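Long-range contact in oxidoreductase (Listeria innocua, PDB 3E18), which probably works as an NAD-dependent dehydrogenase of the GFO/IDH/MocA family, with the cofactor bound to its Rossmann domain, although its substrate is not known: residues I143-H154 with K235-G246. Residues are numbered along the deposited sequence; the frame is centred on the assembly and turned at random.
Sequences IGEMFHLESRVH and KLPRWYVKGTEG. With GOL (glycerol), chain J.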
loop_
_atom_site.group_PDB
_atom_site.type_symbol
_atom_site.label_atom_id
_atom_site.label_comp_id
_atom_site.label_asym_id
_atom_site.label_seq_id
_atom_site.Cartn_x
_atom_site.Cartn_y
_atom_site.Cartn_z
ATOM N N ILE A 143 7.442 6.917 -18.189
ATOM C CA ILE A 143 7.561 5.516 -17.808
ATOM C C ILE A 143 6.498 4.691 -18.531
ATOM O O ILE A 143 5.966 3.725 -17.993
ATOM C CB ILE A 143 7.544 5.305 -16.280
ATOM C CG1 ILE A 143 6.303 5.940 -15.625
ATOM C CG2 ILE A 143 8.807 5.890 -15.658
ATOM C CD1 ILE A 143 6.180 5.665 -14.126
ATOM N N GLY A 144 6.208 5.081 -19.766
ATOM C CA GLY A 144 5.122 4.470 -20.544
ATOM C C GLY A 144 3.780 4.967 -20.031
ATOM O O GLY A 144 3.670 6.099 -19.542
ATOM N N GLU A 145 2.764 4.113 -20.126
ATOM C CA GLU A 145 1.437 4.391 -19.581
ATOM C C GLU A 145 1.441 4.177 -18.078
ATOM O O GLU A 145 1.616 3.043 -17.609
ATOM C CB GLU A 145 0.399 3.473 -20.236
ATOM C CG GLU A 145 0.311 3.673 -21.738
ATOM C CD GLU A 145 -0.829 2.904 -22.385
ATOM O OE1 GLU A 145 -1.138 1.777 -21.933
ATOM O OE2 GLU A 145 -1.410 3.429 -23.361
ATOM N N MET A 146 1.272 5.268 -17.330
ATOM C CA MET A 146 1.257 5.226 -15.868
ATOM C C MET A 146 -0.076 4.617 -15.456
ATOM O O MET A 146 -1.127 5.162 -15.796
ATOM C CB MET A 146 1.411 6.640 -15.287
ATOM C CG MET A 146 1.795 6.701 -13.815
ATOM S SD MET A 146 2.058 8.382 -13.229
ATOM C CE MET A 146 3.562 8.814 -14.091
ATOM N N PHE A 147 -0.036 3.484 -14.754
ATOM C CA PHE A 147 -1.271 2.759 -14.404
ATOM C C PHE A 147 -1.498 2.637 -12.901
ATOM O O PHE A 147 -2.550 2.189 -12.464
ATOM C CB PHE A 147 -1.349 1.379 -15.104
ATOM C CG PHE A 147 -0.253 0.393 -14.698
ATOM C CD1 PHE A 147 -0.342 -0.341 -13.517
ATOM C CD2 PHE A 147 0.846 0.178 -15.526
ATOM C CE1 PHE A 147 0.661 -1.245 -13.149
ATOM C CE2 PHE A 147 1.839 -0.729 -15.177
ATOM C CZ PHE A 147 1.755 -1.434 -13.982
ATOM N N HIS A 148 -0.522 3.045 -12.095
ATOM C CA HIS A 148 -0.671 2.922 -10.670
ATOM C C HIS A 148 0.123 4.034 -9.992
ATOM O O HIS A 148 1.284 4.215 -10.308
ATOM C CB HIS A 148 -0.203 1.543 -10.176
ATOM C CG HIS A 148 -0.282 1.391 -8.686
ATOM N ND1 HIS A 148 -1.474 1.211 -8.018
ATOM C CD2 HIS A 148 0.680 1.443 -7.733
ATOM C CE1 HIS A 148 -1.244 1.146 -6.720
ATOM N NE2 HIS A 148 0.055 1.284 -6.519
ATOM N N LEU A 149 -0.525 4.791 -9.105
ATOM C CA LEU A 149 0.135 5.937 -8.429
ATOM C C LEU A 149 -0.002 5.857 -6.935
ATOM O O LEU A 149 -1.076 5.602 -6.420
ATOM C CB LEU A 149 -0.477 7.273 -8.891
ATOM C CG LEU A 149 -0.403 7.662 -10.372
ATOM C CD1 LEU A 149 -1.551 7.055 -11.202
ATOM C CD2 LEU A 149 -0.418 9.174 -10.476
ATOM N N GLU A 150 1.069 6.134 -6.197
ATOM C CA GLU A 150 0.933 6.122 -4.764
ATOM C C GLU A 150 1.417 7.470 -4.283
ATOM O O GLU A 150 2.527 7.861 -4.591
ATOM C CB GLU A 150 1.721 4.969 -4.115
ATOM C CG GLU A 150 1.230 3.596 -4.540
ATOM C CD GLU A 150 2.006 2.429 -3.979
ATOM O OE1 GLU A 150 2.852 2.594 -3.060
ATOM O OE2 GLU A 150 1.750 1.315 -4.478
ATOM N N SER A 151 0.545 8.186 -3.578
ATOM C CA SER A 151 0.790 9.557 -3.154
ATOM C C SER A 151 0.649 9.598 -1.644
ATOM O O SER A 151 -0.415 9.277 -1.108
ATOM C CB SER A 151 -0.222 10.468 -3.857
ATOM O OG SER A 151 -0.133 11.815 -3.423
ATOM N N ARG A 152 1.715 9.978 -0.936
ATOM C CA ARG A 152 1.744 9.850 0.516
ATOM C C ARG A 152 2.263 11.125 1.151
ATOM O O ARG A 152 3.263 11.661 0.721
ATOM C CB ARG A 152 2.693 8.712 0.954
ATOM C CG ARG A 152 2.222 7.292 0.649
ATOM C CD ARG A 152 3.250 6.251 1.121
ATOM N NE ARG A 152 2.776 4.872 0.906
ATOM C CZ ARG A 152 2.990 4.145 -0.190
ATOM N NH1 ARG A 152 2.509 2.910 -0.275
ATOM N NH2 ARG A 152 3.668 4.645 -1.214
ATOM N N VAL A 153 1.577 11.607 2.173
ATOM C CA VAL A 153 2.147 12.657 3.011
ATOM C C VAL A 153 2.262 12.116 4.426
ATOM O O VAL A 153 1.260 11.933 5.116
ATOM C CB VAL A 153 1.323 13.978 2.949
ATOM C CG1 VAL A 153 1.903 15.011 3.914
ATOM C CG2 VAL A 153 1.321 14.545 1.527
ATOM N N HIS A 154 3.493 11.874 4.863
ATOM C CA HIS A 154 3.760 11.295 6.169
ATOM C C HIS A 154 4.497 12.299 7.041
ATOM O O HIS A 154 5.287 13.100 6.546
ATOM C CB HIS A 154 4.656 10.061 6.018
ATOM C CG HIS A 154 3.941 8.828 5.547
ATOM N ND1 HIS A 154 4.588 7.622 5.383
ATOM C CD2 HIS A 154 2.642 8.601 5.237
ATOM C CE1 HIS A 154 3.725 6.712 4.968
ATOM N NE2 HIS A 154 2.535 7.277 4.876
ATOM N N LYS A 235 9.260 8.364 7.224
ATOM C CA LYS A 235 8.377 8.685 6.114
ATOM C C LYS A 235 8.638 7.755 4.935
ATOM O O LYS A 235 9.784 7.443 4.628
ATOM C CB LYS A 235 8.574 10.143 5.681
ATOM C CG LYS A 235 8.380 11.184 6.784
ATOM C CD LYS A 235 8.651 12.598 6.262
ATOM C CE LYS A 235 8.472 13.660 7.340
ATOM N NZ LYS A 235 9.613 13.735 8.304
ATOM N N LEU A 236 7.567 7.307 4.285
ATOM C CA LEU A 236 7.671 6.623 3.008
ATOM C C LEU A 236 7.735 7.708 1.919
ATOM O O LEU A 236 7.470 8.864 2.226
ATOM C CB LEU A 236 6.466 5.685 2.795
ATOM C CG LEU A 236 6.420 4.406 3.650
ATOM C CD1 LEU A 236 5.202 3.560 3.285
ATOM C CD2 LEU A 236 7.689 3.575 3.492
ATOM N N PRO A 237 8.116 7.366 0.659
ATOM C CA PRO A 237 8.201 8.430 -0.364
ATOM C C PRO A 237 6.921 9.224 -0.620
ATOM O O PRO A 237 5.805 8.685 -0.499
ATOM C CB PRO A 237 8.578 7.666 -1.653
ATOM C CG PRO A 237 8.356 6.253 -1.359
ATOM C CD PRO A 237 8.570 6.076 0.108
ATOM N N ARG A 238 7.104 10.485 -1.013
ATOM C CA ARG A 238 6.004 11.351 -1.418
ATOM C C ARG A 238 5.259 10.739 -2.612
ATOM O O ARG A 238 4.033 10.692 -2.605
ATOM C CB ARG A 238 6.535 12.760 -1.719
ATOM C CG ARG A 238 5.518 13.761 -2.250
ATOM C CD ARG A 238 4.455 14.178 -1.246
ATOM N NE ARG A 238 3.416 14.953 -1.916
ATOM C CZ ARG A 238 2.359 14.442 -2.543
ATOM N NH1 ARG A 238 2.130 13.133 -2.568
ATOM N NH2 ARG A 238 1.504 15.259 -3.122
ATOM N N TRP A 239 5.996 10.252 -3.609
ATOM C CA TRP A 239 5.375 9.655 -4.823
ATOM C C TRP A 239 6.050 8.332 -5.161
ATOM O O TRP A 239 7.263 8.204 -5.033
ATOM C CB TRP A 239 5.530 10.604 -6.007
ATOM C CG TRP A 239 4.636 11.839 -5.942
ATOM C CD1 TRP A 239 4.988 13.094 -5.528
ATOM C CD2 TRP A 239 3.266 11.910 -6.321
ATOM N NE1 TRP A 239 3.911 13.952 -5.618
ATOM C CE2 TRP A 239 2.842 13.246 -6.111
ATOM C CE3 TRP A 239 2.352 10.976 -6.835
ATOM C CZ2 TRP A 239 1.538 13.669 -6.387
ATOM C CZ3 TRP A 239 1.059 11.389 -7.099
ATOM C CH2 TRP A 239 0.658 12.721 -6.876
ATOM N N TYR A 240 5.265 7.341 -5.574
ATOM C CA TYR A 240 5.812 6.100 -6.083
ATOM C C TYR A 240 4.854 5.709 -7.188
ATOM O O TYR A 240 3.676 5.473 -6.937
ATOM C CB TYR A 240 5.883 5.019 -4.998
ATOM C CG TYR A 240 6.388 3.656 -5.486
ATOM C CD1 TYR A 240 7.758 3.403 -5.656
ATOM C CD2 TYR A 240 5.489 2.628 -5.775
ATOM C CE1 TYR A 240 8.216 2.152 -6.101
ATOM C CE2 TYR A 240 5.935 1.376 -6.216
ATOM C CZ TYR A 240 7.294 1.147 -6.385
ATOM O OH TYR A 240 7.718 -0.094 -6.814
ATOM N N VAL A 241 5.351 5.694 -8.414
ATOM C CA VAL A 241 4.460 5.540 -9.575
ATOM C C VAL A 241 4.936 4.435 -10.500
ATOM O O VAL A 241 6.118 4.248 -10.679
ATOM C CB VAL A 241 4.273 6.891 -10.350
ATOM C CG1 VAL A 241 3.494 7.924 -9.493
ATOM C CG2 VAL A 241 5.622 7.491 -10.791
ATOM N N LYS A 242 3.999 3.714 -11.115
ATOM C CA LYS A 242 4.346 2.561 -11.918
ATOM C C LYS A 242 3.696 2.690 -13.271
ATOM O O LYS A 242 2.536 3.081 -13.361
ATOM C CB LYS A 242 3.828 1.271 -11.263
ATOM C CG LYS A 242 4.516 0.893 -9.949
ATOM C CD LYS A 242 3.951 -0.425 -9.391
ATOM C CE LYS A 242 4.512 -1.630 -10.141
ATOM N NZ LYS A 242 3.658 -2.827 -9.877
ATOM N N GLY A 243 4.449 2.352 -14.311
ATOM C CA GLY A 243 3.966 2.381 -15.675
ATOM C C GLY A 243 4.419 1.159 -16.431
ATOM O O GLY A 243 5.223 0.383 -15.922
ATOM N N THR A 244 3.895 0.985 -17.643
ATOM C CA THR A 244 4.255 -0.140 -18.513
ATOM C C THR A 244 5.749 -0.181 -18.904
ATOM O O THR A 244 6.264 -1.220 -19.304
ATOM C CB THR A 244 3.400 -0.133 -19.790
ATOM O OG1 THR A 244 3.552 1.131 -20.448
ATOM C CG2 THR A 244 1.939 -0.338 -19.451
ATOM N N GLU A 245 6.440 0.952 -18.766
ATOM C CA GLU A 245 7.837 1.067 -19.159
ATOM C C GLU A 245 8.651 1.773 -18.081
ATOM O O GLU A 245 9.424 2.671 -18.380
ATOM C CB GLU A 245 7.960 1.850 -20.474
ATOM C CG GLU A 245 7.180 1.253 -21.680
ATOM C CD GLU A 245 7.767 -0.064 -22.211
ATOM O OE1 GLU A 245 8.918 -0.425 -21.862
ATOM O OE2 GLU A 245 7.067 -0.745 -23.001
ATOM N N GLY A 246 8.495 1.350 -16.837
ATOM C CA GLY A 246 9.314 1.905 -15.766
ATOM C C GLY A 246 8.562 2.223 -14.500
ATOM O O GLY A 246 7.349 2.013 -14.410
HETATM C C1 GOL J . 7.085 13.974 1.823
HETATM O O1 GOL J . 8.019 14.422 2.782
HETATM C C2 GOL J . 5.898 13.302 2.517
HETATM O O2 GOL J . 5.495 14.052 3.640
HETATM C C3 GOL J . 6.276 11.901 2.982
HETATM O O3 GOL J . 5.409 10.920 2.451
HETATM O O HOH W 1 4.217 7.291 -2.355
#
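I143 O takes E245 N at 2.9 Å, from above its carbonyl plane. E145 is tied to T244 twice, its N bonding to OG1 and its O accepting the T244 amide. M146 rests SD on CB of V241, on the face covered by helix 129-140. F147 and H148 then share K242 O, at 3.0 Å from F147 N and by a weak bond from H148 N: a classic beta bulge. Past it, E150 and Y240 exchange backbone bonds. The E150 carboxylate lies beside the Y240 ring, planes 49° apart; OE2 accepts H148 NE2 in the imidazole plane, T223 OG1 holding ND1, and R152 grips OE1 end-on with NH1 and NH2 in a salt bridge. S151 lays CB over the six-membered ring of W239, 4.0 Å from its centroid; S151 OG, anti to the backbone N (chi1 175°), accepts a hydrogen bond from R238 NH1 at 2.8 Å. One water joins E150 O, R152 NH2 and P237 O. H154 ND1 accepts L236 N at 3.2 Å, and E227 holds NE2. Y240 OH bonds to I234 O and K242 NZ to T231 OG1, both of the second subunit. These antiparallel neighbours belong to the large mixed sheet of the GFO/IDH/MocA C-terminal domain.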